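Local coordinates for B-cell lymphoma 3 protein (Homo sapiens, PDB 1K1A) that regulates transcription of NF-kappa-B target genes, holding the p50 subunit back in the cytoplasm and acting as a coactivator with p50 or p52 homodimers in the nucleus, at residues E130-Q133 with L134-R138; S164-Q167 with L168-H172. All coordinates share one frame; numbering follows the deposited sequence. Where two conformers were deposited one is given.

Overall arrangement
Both contacts are turns of single helices in the ankyrin repeat domain of the protein. Contact 1 lies on helix 129-137 in the fourth repeat, and contact 2 follows it along the chain on helix 163-171 in the fifth. Their centres are about 12 Å apart, and the two helices touch directly: V132 CG1 meets L168 CD2 at 3.9 Å, V132 CG2 meets M165 SD at 3.9 Å, and L136 CD1 meets H172 CG at 3.8 Å. The pair V132 with L136 in the fourth repeat has a counterpart, V166 with L170, in the fifth, consistent with repeats that stack through similar apolar faces into an elongated domain.

Contact 1 of 2, residues E130-Q133 with L134-R138; sequences ETVQ and LLLER
With V132 CG1 anti to the backbone N (chi1 172°) and L136 CG anti to the carbonyl carbon (chi1 -66°), the two side chains run side by side one helical turn apart and point the same way. This is an i to i+4 apolar pair on helix 129-137 of the fourth ankyrin repeat. Its touching atoms are V132 CG1 and L136 CD1, 3.8 Å from each other. L136 CG also rests 3.3 Å from V132 O, the carbonyl that accepts the backbone N-H of L136.

The leucine one residue back likewise rests on a carbonyl: L135 CG lies 3.2 Å from T131 O, and L135 N donates to that oxygen at 3.0 Å. T131 and L135 both pack on A123 of helix 119-126, which precedes this helix in the repeat. On another side L134 reaches L95 of helix 92-101, and the face bearing V132 meets helix 163-171, placing the helix between its counterparts in the adjoining repeats.

Q133 and E137 carry the polar, exposed side. At the backbone, E137 N bonds to Q133 O. After E137 the chain leaves the helix, and R138 forms a salt bridge with D100. The side chain of Q133 has two positions, and what it does toward E137 is therefore doubtful. In the modelled conformer both chains are extended beyond CG and slant across each other, with the amide and carboxylate planes strongly inclined. A long, bent bond then adds a side-chain link to the backbone one: Q133 NE2 donates to E137 OE2 at 3.2 Å with 142° at the hydrogen, approaching from above the carboxylate plane.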
loop_
_atom_site.group_PDB
_atom_site.type_symbol
_atom_site.label_atom_id
_atom_site.label_comp_id
_atom_site.label_asym_id
_atom_site.label_seq_id
_atom_site.Cartn_x
_atom_site.Cartn_y
_atom_site.Cartn_z
ATOM N N GLU A 130 -7.255 0.028 -8.518
ATOM C CA GLU A 130 -7.613 -1.382 -8.361
ATOM C C GLU A 130 -7.015 -2.024 -7.101
ATOM O O GLU A 130 -7.693 -2.771 -6.393
ATOM C CB GLU A 130 -7.217 -2.175 -9.609
ATOM C CG GLU A 130 -8.007 -1.818 -10.863
ATOM C CD GLU A 130 -7.688 -0.430 -11.404
ATOM O OE1 GLU A 130 -6.509 -0.020 -11.381
ATOM O OE2 GLU A 130 -8.625 0.255 -11.857
ATOM N N THR A 131 -5.749 -1.732 -6.828
ATOM C CA THR A 131 -5.092 -2.272 -5.637
ATOM C C THR A 131 -5.611 -1.593 -4.372
ATOM O O THR A 131 -5.822 -2.248 -3.355
ATOM C CB THR A 131 -3.560 -2.152 -5.739
ATOM O OG1 THR A 131 -3.204 -0.790 -5.997
ATOM C CG2 THR A 131 -3.048 -2.894 -6.965
ATOM N N VAL A 132 -5.840 -0.279 -4.435
ATOM C CA VAL A 132 -6.387 0.421 -3.285
ATOM C C VAL A 132 -7.733 -0.185 -2.908
ATOM O O VAL A 132 -7.958 -0.550 -1.756
ATOM C CB VAL A 132 -6.517 1.959 -3.535
ATOM C CG1 VAL A 132 -7.268 2.634 -2.405
ATOM C CG2 VAL A 132 -5.130 2.577 -3.698
ATOM N N GLN A 133 -8.616 -0.326 -3.892
ATOM C CA GLN A 133 -9.939 -0.872 -3.637
ATOM C C GLN A 133 -9.885 -2.250 -2.997
ATOM O O GLN A 133 -10.553 -2.502 -2.005
ATOM C CB GLN A 133 -10.780 -0.937 -4.920
ATOM C CG GLN A 133 -12.241 -1.288 -4.641
ATOM C CD GLN A 133 -13.119 -1.236 -5.875
ATOM O OE1 GLN A 133 -13.165 -0.217 -6.569
ATOM N NE2 GLN A 133 -13.831 -2.323 -6.143
ATOM N N LEU A 134 -9.082 -3.137 -3.561
ATOM C CA LEU A 134 -9.015 -4.499 -3.048
ATOM C C LEU A 134 -8.472 -4.532 -1.614
ATOM O O LEU A 134 -9.023 -5.218 -0.765
ATOM C CB LEU A 134 -8.168 -5.372 -3.966
ATOM C CG LEU A 134 -7.988 -6.831 -3.566
ATOM C CD1 LEU A 134 -9.355 -7.512 -3.438
ATOM C CD2 LEU A 134 -7.092 -7.532 -4.591
ATOM N N LEU A 135 -7.399 -3.788 -1.345
ATOM C CA LEU A 135 -6.864 -3.718 0.013
ATOM C C LEU A 135 -7.962 -3.302 1.007
ATOM O O LEU A 135 -8.122 -3.903 2.062
ATOM C CB LEU A 135 -5.701 -2.723 0.084
ATOM C CG LEU A 135 -4.396 -3.169 -0.590
ATOM C CD1 LEU A 135 -3.434 -2.008 -0.663
ATOM C CD2 LEU A 135 -3.764 -4.357 0.145
ATOM N N LEU A 136 -8.714 -2.268 0.650
ATOM C CA LEU A 136 -9.768 -1.756 1.519
ATOM C C LEU A 136 -10.911 -2.754 1.715
ATOM O O LEU A 136 -11.510 -2.823 2.790
ATOM C CB LEU A 136 -10.302 -0.429 0.981
ATOM C CG LEU A 136 -9.289 0.726 1.003
ATOM C CD1 LEU A 136 -9.855 1.939 0.303
ATOM C CD2 LEU A 136 -8.872 1.072 2.449
ATOM N N GLU A 137 -11.207 -3.527 0.674
ATOM C CA GLU A 137 -12.277 -4.521 0.742
ATOM C C GLU A 137 -11.854 -5.699 1.616
ATOM O O GLU A 137 -12.697 -6.423 2.160
ATOM C CB GLU A 137 -12.634 -5.021 -0.658
ATOM C CG GLU A 137 -13.425 -4.030 -1.494
ATOM C CD GLU A 137 -13.631 -4.504 -2.921
ATOM O OE1 GLU A 137 -12.832 -5.338 -3.397
ATOM O OE2 GLU A 137 -14.586 -4.032 -3.572
ATOM N N ARG A 138 -10.547 -5.894 1.759
ATOM C CA ARG A 138 -10.055 -7.037 2.526
ATOM C C ARG A 138 -9.571 -6.706 3.940
ATOM O O ARG A 138 -8.914 -7.522 4.579
ATOM C CB ARG A 138 -9.009 -7.810 1.738
ATOM C CG ARG A 138 -9.524 -8.339 0.403
ATOM C CD ARG A 138 -10.722 -9.282 0.506
ATOM N NE ARG A 138 -11.125 -9.769 -0.814
ATOM C CZ ARG A 138 -10.690 -10.896 -1.367
ATOM N NH1 ARG A 138 -9.844 -11.682 -0.713
ATOM N NH2 ARG A 138 -11.112 -11.246 -2.579
#

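Contact 2 of 2, residues S164-Q167 with L168-H172; sequences SMVQ and LLLQH
M165 and L168 meet through their ends on helix 163-171, the methionine methyl against one leucine branch. Followed outward, L168 begins at CB, which lies 3.4 Å from S164 O, the carbonyl that also accepts the backbone N-H of L168 one turn on. Its CG stands opposite the backbone N (chi1 -174°), a setting that carries the branches out alongside M165. At the tip, CD2 touches M165 CE at 4.0 Å. The methionine bends back to this point through its second and third torsions, and the two side chains end up side by side and pointing the same way. Beyond the helix M165 also packs on Q129 of the fourth repeat and on A157 of helix 153-159.

A second apolar pair forms round the helix, where V166 CG1 and L170 CD1 approach to 3.8 Å. Both residues also touch T201 of helix 196-204, in the following repeat. Between the two pairs L169 CG sits 3.3 Å from M165 O, to which L169 N donates its backbone bond.

The exposed side is bridged by solvent. Q167 O already accepts the N-H of Q171 at 3.1 Å, and a water donates to the same oxygen from 3.2 Å. That water in turn accepts a bond from Q171 NE2 at 3.0 Å, which ties the amide end of Q171 back to a carbonyl of the preceding turn; two hydrogen bonds thus grip Q167 O. At the end of the helix the edge of the H172 ring faces L168 O in its own plane. Apolar side chains toward the neighbouring repeats and a polar outer side are as expected for the second helix of an ankyrin helix-turn-helix, here in the fifth repeat.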
loop_
_atom_site.group_PDB
_atom_site.type_symbol
_atom_site.label_atom_id
_atom_site.label_comp_id
_atom_site.label_asym_id
_atom_site.label_seq_id
_atom_site.Cartn_x
_atom_site.Cartn_y
_atom_site.Cartn_z
ATOM N N SER A 164 -8.586 11.593 -7.895
ATOM C CA SER A 164 -9.127 10.237 -7.936
ATOM C C SER A 164 -8.937 9.522 -6.588
ATOM O O SER A 164 -9.893 8.979 -6.026
ATOM C CB SER A 164 -8.490 9.430 -9.076
ATOM O OG SER A 164 -8.885 9.957 -10.336
ATOM N N MET A 165 -7.711 9.521 -6.070
ATOM C CA MET A 165 -7.435 8.838 -4.794
ATOM C C MET A 165 -8.187 9.482 -3.629
ATOM O O MET A 165 -8.666 8.790 -2.731
ATOM C CB MET A 165 -5.934 8.804 -4.490
ATOM C CG MET A 165 -5.133 7.828 -5.327
ATOM S SD MET A 165 -5.697 6.095 -5.168
ATOM C CE MET A 165 -6.589 5.912 -6.642
ATOM N N VAL A 166 -8.269 10.807 -3.643
ATOM C CA VAL A 166 -9.002 11.531 -2.620
ATOM C C VAL A 166 -10.461 11.116 -2.646
ATOM O O VAL A 166 -11.032 10.787 -1.615
ATOM C CB VAL A 166 -8.859 13.070 -2.782
ATOM C CG1 VAL A 166 -9.881 13.798 -1.920
ATOM C CG2 VAL A 166 -7.419 13.517 -2.413
ATOM N N GLN A 167 -11.055 11.082 -3.834
ATOM C CA GLN A 167 -12.445 10.661 -3.958
ATOM C C GLN A 167 -12.650 9.196 -3.540
ATOM O O GLN A 167 -13.607 8.868 -2.844
ATOM C CB GLN A 167 -12.965 10.922 -5.379
ATOM C CG GLN A 167 -13.174 12.423 -5.672
ATOM C CD GLN A 167 -13.707 12.715 -7.075
ATOM O OE1 GLN A 167 -13.673 11.854 -7.957
ATOM N NE2 GLN A 167 -14.183 13.947 -7.284
ATOM N N LEU A 168 -11.723 8.333 -3.938
ATOM C CA LEU A 168 -11.810 6.908 -3.624
ATOM C C LEU A 168 -11.722 6.650 -2.120
ATOM O O LEU A 168 -12.495 5.868 -1.573
ATOM C CB LEU A 168 -10.725 6.126 -4.381
ATOM C CG LEU A 168 -10.776 4.597 -4.274
ATOM C CD1 LEU A 168 -12.177 4.068 -4.631
ATOM C CD2 LEU A 168 -9.710 3.950 -5.156
ATOM N N LEU A 169 -10.787 7.316 -1.449
ATOM C CA LEU A 169 -10.617 7.123 -0.008
ATOM C C LEU A 169 -11.793 7.650 0.817
ATOM O O LEU A 169 -12.227 7.005 1.777
ATOM C CB LEU A 169 -9.296 7.732 0.475
ATOM C CG LEU A 169 -8.020 7.017 0.011
ATOM C CD1 LEU A 169 -6.809 7.922 0.128
ATOM C CD2 LEU A 169 -7.791 5.729 0.801
ATOM N N LEU A 170 -12.316 8.816 0.444
ATOM C CA LEU A 170 -13.441 9.390 1.171
ATOM C C LEU A 170 -14.668 8.508 1.004
ATOM O O LEU A 170 -15.454 8.324 1.930
ATOM C CB LEU A 170 -13.728 10.816 0.696
ATOM C CG LEU A 170 -12.655 11.857 1.068
ATOM C CD1 LEU A 170 -12.913 13.175 0.352
ATOM C CD2 LEU A 170 -12.558 12.073 2.576
ATOM N N GLN A 171 -14.794 7.943 -0.185
ATOM C CA GLN A 171 -15.857 7.020 -0.520
ATOM C C GLN A 171 -15.829 5.807 0.414
ATOM O O GLN A 171 -16.877 5.233 0.747
ATOM C CB GLN A 171 -15.620 6.570 -1.959
ATOM C CG GLN A 171 -16.771 5.984 -2.681
ATOM C CD GLN A 171 -16.481 5.861 -4.164
ATOM O OE1 GLN A 171 -16.262 4.763 -4.673
ATOM N NE2 GLN A 171 -16.481 6.989 -4.859
ATOM N N HIS A 172 -14.629 5.413 0.835
ATOM C CA HIS A 172 -14.479 4.237 1.695
ATOM C C HIS A 172 -14.377 4.516 3.200
ATOM O O HIS A 172 -13.926 3.660 3.962
ATOM C CB HIS A 172 -13.310 3.374 1.226
ATOM C CG HIS A 172 -13.608 2.590 -0.009
ATOM N ND1 HIS A 172 -14.113 1.309 0.029
ATOM C CD2 HIS A 172 -13.498 2.913 -1.319
ATOM C CE1 HIS A 172 -14.291 0.871 -1.205
ATOM N NE2 HIS A 172 -13.925 1.825 -2.042
HETATM O O HOH W 1 -16.333 9.916 -4.178
#